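Local coordinates for protein enoyl-CoA hydratase (Mycobacterium smegmatis, PDB 3PE8) that probably catalyses the reversible hydration of enoyl-CoA thioesters, as a zinc-binding member of the enoyl-CoA hydratase/isomerase family, at residues A119-R131 against M156-A168. Numbering follows the deposited sequence. Where two conformers were deposited one is given.
Sequences ASENAKFADTHAR and MSLTGDYLSAQDA. With ZN (zinc ion), chain C.
K124 lies across one face of the Y162 ring, its CD 3.7 Å from the ring centroid and almost on the ring normal, a CH-pi contact. K124 NZ runs on over the same face as a cation-pi partner, 4.2 Å from the Y162 ring centroid. With CG between the backbone N and the carbonyl carbon (chi1 48°), the extended lysine chain crosses the ring obliquely, with CD over its centre. A water sits over the opposite face of Y162, the carbonyl O of F125 is at its edge, and A126 CB meets CD1 obliquely. The F125 ring has the carbonyl O of L163 at its edge; A168 CB approaches F125 CE1 to 3.6 Å. In the backbone, F125 and L163 form an antiparallel hydrogen-bonded pair, the bond from L163 N to F125 O being nearly straight (171°). Strand 163-164 thus borders the small second sheet of the crotonase fold, in which 124-126 is central and 102-104 lies on its other flank. Beyond the strands, a water takes a hydrogen bond from D127 N and donates to the carbonyls of M156 and D161, while M156 CE reaches the F125 backbone. The D127 carboxylate joins this contact to the metal site. With CG anti to the backbone N (chi1 178°), D127 turns OD2 to S157, whose OG donates to the anti lone pair of D127 OD2 at 2.7 Å; Y209 of a second subunit also bonds to that hydroxyl. D127 OD1 accepts from H129 N, closing an Asx turn, and from H129 ND1 at 2.6 Å, the two donors coming from opposite faces of the carboxylate. The ND1 bond is consistent with a fixed imidazole orientation; H129 NE2 binds zinc at 2.3 Å beside two waters and E109.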
loop_
_atom_site.group_PDB
_atom_site.type_symbol
_atom_site.label_atom_id
_atom_site.label_comp_id
_atom_site.label_asym_id
_atom_site.label_seq_id
_atom_site.Cartn_x
_atom_site.Cartn_y
_atom_site.Cartn_z
ATOM N N ALA A 119 32.125 6.897 0.680
ATOM C CA ALA A 119 32.610 7.733 -0.410
ATOM C C ALA A 119 33.993 8.265 -0.158
ATOM O O ALA A 119 34.310 8.653 0.939
ATOM C CB ALA A 119 31.686 8.936 -0.631
ATOM N N SER A 120 34.793 8.306 -1.209
ATOM C CA SER A 120 35.963 9.165 -1.260
ATOM C C SER A 120 35.536 10.642 -1.231
ATOM O O SER A 120 34.437 11.010 -1.706
ATOM C CB SER A 120 36.716 8.862 -2.566
ATOM O OG SER A 120 37.752 9.769 -2.766
ATOM N N GLU A 121 36.446 11.490 -0.735
ATOM C CA GLU A 121 36.304 12.928 -0.809
ATOM C C GLU A 121 36.083 13.360 -2.280
ATOM O O GLU A 121 35.470 14.389 -2.536
ATOM C CB GLU A 121 37.563 13.606 -0.234
ATOM C CG GLU A 121 38.842 13.269 -1.040
ATOM C CD GLU A 121 40.152 13.507 -0.286
ATOM O OE1 GLU A 121 40.172 14.341 0.664
ATOM O OE2 GLU A 121 41.171 12.850 -0.627
ATOM N N ASN A 122 36.587 12.545 -3.204
ATOM C CA ASN A 122 36.436 12.740 -4.667
ATOM C C ASN A 122 35.158 12.238 -5.287
ATOM O O ASN A 122 34.900 12.443 -6.488
ATOM C CB ASN A 122 37.620 12.055 -5.360
ATOM C CG ASN A 122 38.920 12.726 -5.017
ATOM O OD1 ASN A 122 38.931 13.899 -4.604
ATOM N ND2 ASN A 122 40.032 12.007 -5.179
ATOM N N ALA A 123 34.347 11.545 -4.509
ATOM C CA ALA A 123 33.086 11.041 -5.065
ATOM C C ALA A 123 32.172 12.199 -5.378
ATOM O O ALA A 123 32.167 13.228 -4.694
ATOM C CB ALA A 123 32.434 10.131 -4.093
ATOM N N LYS A 124 31.391 12.032 -6.415
ATOM C CA LYS A 124 30.294 12.978 -6.714
ATOM C C LYS A 124 29.215 12.217 -7.418
ATOM O O LYS A 124 29.471 11.158 -7.988
ATOM C CB LYS A 124 30.742 14.176 -7.537
ATOM C CG LYS A 124 31.553 13.877 -8.716
ATOM C CD LYS A 124 32.221 15.153 -9.257
ATOM C CE LYS A 124 32.964 14.844 -10.537
ATOM N NZ LYS A 124 33.716 16.024 -11.019
ATOM N N PHE A 125 27.993 12.734 -7.369
ATOM C CA PHE A 125 26.827 11.964 -7.805
ATOM C C PHE A 125 25.977 12.866 -8.694
ATOM O O PHE A 125 25.775 14.033 -8.383
ATOM C CB PHE A 125 26.002 11.543 -6.583
ATOM C CG PHE A 125 26.759 10.720 -5.595
ATOM C CD1 PHE A 125 27.530 11.309 -4.586
ATOM C CD2 PHE A 125 26.723 9.339 -5.696
ATOM C CE1 PHE A 125 28.210 10.487 -3.679
ATOM C CE2 PHE A 125 27.421 8.553 -4.806
ATOM C CZ PHE A 125 28.165 9.124 -3.838
ATOM N N ALA A 126 25.506 12.327 -9.801
ATOM C CA ALA A 126 24.638 13.105 -10.710
ATOM C C ALA A 126 23.679 12.247 -11.473
ATOM O O ALA A 126 23.955 11.077 -11.745
ATOM C CB ALA A 126 25.506 13.979 -11.694
ATOM N N ASP A 127 22.540 12.850 -11.822
ATOM C CA ASP A 127 21.540 12.236 -12.665
ATOM C C ASP A 127 21.406 13.054 -13.925
ATOM O O ASP A 127 20.906 14.188 -13.878
ATOM C CB ASP A 127 20.198 12.161 -11.957
ATOM C CG ASP A 127 19.121 11.569 -12.839
ATOM O OD1 ASP A 127 19.493 10.931 -13.833
ATOM O OD2 ASP A 127 17.919 11.790 -12.620
ATOM N N THR A 128 21.859 12.522 -15.053
ATOM C CA THR A 128 21.734 13.230 -16.312
ATOM C C THR A 128 20.635 12.698 -17.244
ATOM O O THR A 128 20.601 13.090 -18.425
ATOM C CB THR A 128 23.058 13.257 -17.049
ATOM O OG1 THR A 128 23.421 11.925 -17.476
ATOM C CG2 THR A 128 24.133 13.870 -16.164
ATOM N N HIS A 129 19.751 11.824 -16.726
ATOM C CA HIS A 129 18.705 11.217 -17.567
ATOM C C HIS A 129 17.990 12.273 -18.355
ATOM O O HIS A 129 17.779 12.107 -19.582
ATOM C CB HIS A 129 17.663 10.409 -16.749
ATOM C CG HIS A 129 18.114 9.055 -16.290
ATOM N ND1 HIS A 129 18.594 8.813 -15.021
ATOM C CD2 HIS A 129 18.190 7.864 -16.949
ATOM C CE1 HIS A 129 18.929 7.540 -14.910
ATOM N NE2 HIS A 129 18.667 6.939 -16.055
ATOM N N ALA A 130 17.570 13.353 -17.710
ATOM C CA ALA A 130 16.769 14.355 -18.413
ATOM C C ALA A 130 17.602 15.008 -19.508
ATOM O O ALA A 130 17.130 15.132 -20.646
ATOM C CB ALA A 130 16.203 15.396 -17.461
ATOM N N ARG A 131 18.843 15.370 -19.165
ATOM C CA ARG A 131 19.765 16.002 -20.101
ATOM C C ARG A 131 19.963 15.177 -21.381
ATOM O O ARG A 131 19.978 15.746 -22.468
ATOM C CB ARG A 131 21.111 16.286 -19.406
ATOM C CG ARG A 131 22.020 17.274 -20.118
ATOM C CD ARG A 131 23.293 17.584 -19.282
ATOM N NE ARG A 131 23.084 18.569 -18.208
ATOM C CZ ARG A 131 23.826 18.642 -17.099
ATOM N NH1 ARG A 131 24.819 17.787 -16.895
ATOM N NH2 ARG A 131 23.575 19.571 -16.188
ATOM N N MET A 156 18.568 17.320 -8.083
ATOM C CA MET A 156 19.545 16.567 -8.867
ATOM C C MET A 156 19.037 16.196 -10.252
ATOM O O MET A 156 19.693 16.435 -11.278
ATOM C CB MET A 156 19.963 15.306 -8.115
ATOM C CG MET A 156 20.834 15.583 -6.924
ATOM S SD MET A 156 21.273 14.162 -5.930
ATOM C CE MET A 156 22.361 13.294 -7.087
ATOM N N SER A 157 17.864 15.597 -10.306
ATOM C CA SER A 157 17.329 15.085 -11.575
ATOM C C SER A 157 16.983 16.170 -12.577
ATOM O O SER A 157 17.152 16.006 -13.786
ATOM C CB SER A 157 16.109 14.227 -11.332
ATOM O OG SER A 157 16.481 13.022 -10.692
ATOM N N LEU A 158 16.509 17.313 -12.074
ATOM C CA LEU A 158 16.069 18.363 -12.980
ATOM C C LEU A 158 17.216 19.299 -13.415
ATOM O O LEU A 158 17.151 19.868 -14.502
ATOM C CB LEU A 158 14.928 19.152 -12.355
ATOM C CG LEU A 158 13.750 18.269 -11.929
ATOM C CD1 LEU A 158 12.720 19.152 -11.206
ATOM C CD2 LEU A 158 13.196 17.404 -13.117
ATOM N N THR A 159 18.247 19.457 -12.571
ATOM C CA THR A 159 19.422 20.271 -12.925
ATOM C C THR A 159 20.499 19.496 -13.656
ATOM O O THR A 159 21.167 20.064 -14.521
ATOM C CB THR A 159 20.086 20.963 -11.703
ATOM O OG1 THR A 159 20.644 19.960 -10.844
ATOM C CG2 THR A 159 19.106 21.919 -10.930
ATOM N N GLY A 160 20.682 18.228 -13.298
ATOM C CA GLY A 160 21.809 17.429 -13.744
ATOM C C GLY A 160 23.123 17.753 -13.063
ATOM O O GLY A 160 24.172 17.240 -13.473
ATOM N N ASP A 161 23.091 18.616 -12.044
ATOM C CA ASP A 161 24.305 19.080 -11.374
ATOM C C ASP A 161 24.865 17.987 -10.446
ATOM O O ASP A 161 24.138 17.136 -9.894
ATOM C CB ASP A 161 24.027 20.299 -10.462
ATOM C CG ASP A 161 23.628 21.579 -11.189
ATOM O OD1 ASP A 161 23.936 21.794 -12.383
ATOM O OD2 ASP A 161 23.020 22.416 -10.457
ATOM N N TYR A 162 26.163 18.074 -10.194
ATOM C CA TYR A 162 26.794 17.166 -9.272
ATOM C C TYR A 162 26.457 17.477 -7.820
ATOM O O TYR A 162 26.388 18.668 -7.394
ATOM C CB TYR A 162 28.308 17.221 -9.397
ATOM C CG TYR A 162 28.907 16.511 -10.568
ATOM C CD1 TYR A 162 28.785 15.140 -10.700
ATOM C CD2 TYR A 162 29.669 17.209 -11.494
ATOM C CE1 TYR A 162 29.355 14.461 -11.763
ATOM C CE2 TYR A 162 30.271 16.517 -12.581
ATOM C CZ TYR A 162 30.098 15.146 -12.675
ATOM O OH TYR A 162 30.680 14.456 -13.727
ATOM N N LEU A 163 26.283 16.415 -7.056
ATOM C CA LEU A 163 26.206 16.425 -5.598
ATOM C C LEU A 163 27.576 15.987 -5.079
ATOM O O LEU A 163 28.055 14.901 -5.427
ATOM C CB LEU A 163 25.136 15.466 -5.112
ATOM C CG LEU A 163 24.867 15.450 -3.619
ATOM C CD1 LEU A 163 24.151 16.722 -3.151
ATOM C CD2 LEU A 163 24.124 14.159 -3.207
ATOM N N SER A 164 28.189 16.806 -4.237
ATOM C CA SER A 164 29.470 16.499 -3.648
ATOM C C SER A 164 29.402 15.396 -2.633
ATOM O O SER A 164 28.333 15.067 -2.102
ATOM C CB SER A 164 30.037 17.758 -2.976
ATOM O OG SER A 164 29.333 18.086 -1.764
ATOM N N ALA A 165 30.565 14.843 -2.311
ATOM C CA ALA A 165 30.638 13.803 -1.280
ATOM C C ALA A 165 30.155 14.318 0.075
ATOM O O ALA A 165 29.431 13.587 0.771
ATOM C CB ALA A 165 32.074 13.221 -1.162
ATOM N N GLN A 166 30.547 15.538 0.449
ATOM C CA GLN A 166 30.134 16.077 1.742
ATOM C C GLN A 166 28.638 16.302 1.787
ATOM O O GLN A 166 27.999 16.045 2.817
ATOM C CB GLN A 166 30.914 17.340 2.096
ATOM C CG GLN A 166 32.332 16.978 2.534
ATOM C CD GLN A 166 32.421 16.138 3.876
ATOM O OE1 GLN A 166 31.603 16.289 4.818
ATOM N NE2 GLN A 166 33.437 15.280 3.964
ATOM N N ASP A 167 28.078 16.791 0.690
ATOM C CA ASP A 167 26.624 16.989 0.644
ATOM C C ASP A 167 25.894 15.660 0.630
ATOM O O ASP A 167 24.806 15.547 1.249
ATOM C CB ASP A 167 26.208 17.906 -0.528
ATOM C CG ASP A 167 26.548 19.409 -0.276
ATOM O OD1 ASP A 167 26.967 19.778 0.859
ATOM O OD2 ASP A 167 26.401 20.222 -1.227
ATOM N N ALA A 168 26.478 14.632 0.002
ATOM C CA ALA A 168 25.915 13.277 0.010
ATOM C C ALA A 168 25.872 12.720 1.435
ATOM O O ALA A 168 24.878 12.102 1.843
ATOM C CB ALA A 168 26.722 12.312 -0.924
HETATM ZN ZN ZN C . 19.263 4.688 -15.864
HETATM O O HOH W 1 33.126 15.565 -3.767
HETATM O O HOH W 2 22.276 15.450 -10.749
HETATM O O HOH W 3 19.367 15.695 -15.711
HETATM O O HOH W 4 17.445 13.451 -14.837
HETATM O O HOH W 5 26.726 16.784 -14.369
HETATM O O HOH W 6 21.112 4.882 -17.126
HETATM O O HOH W 7 18.042 3.504 -16.680
#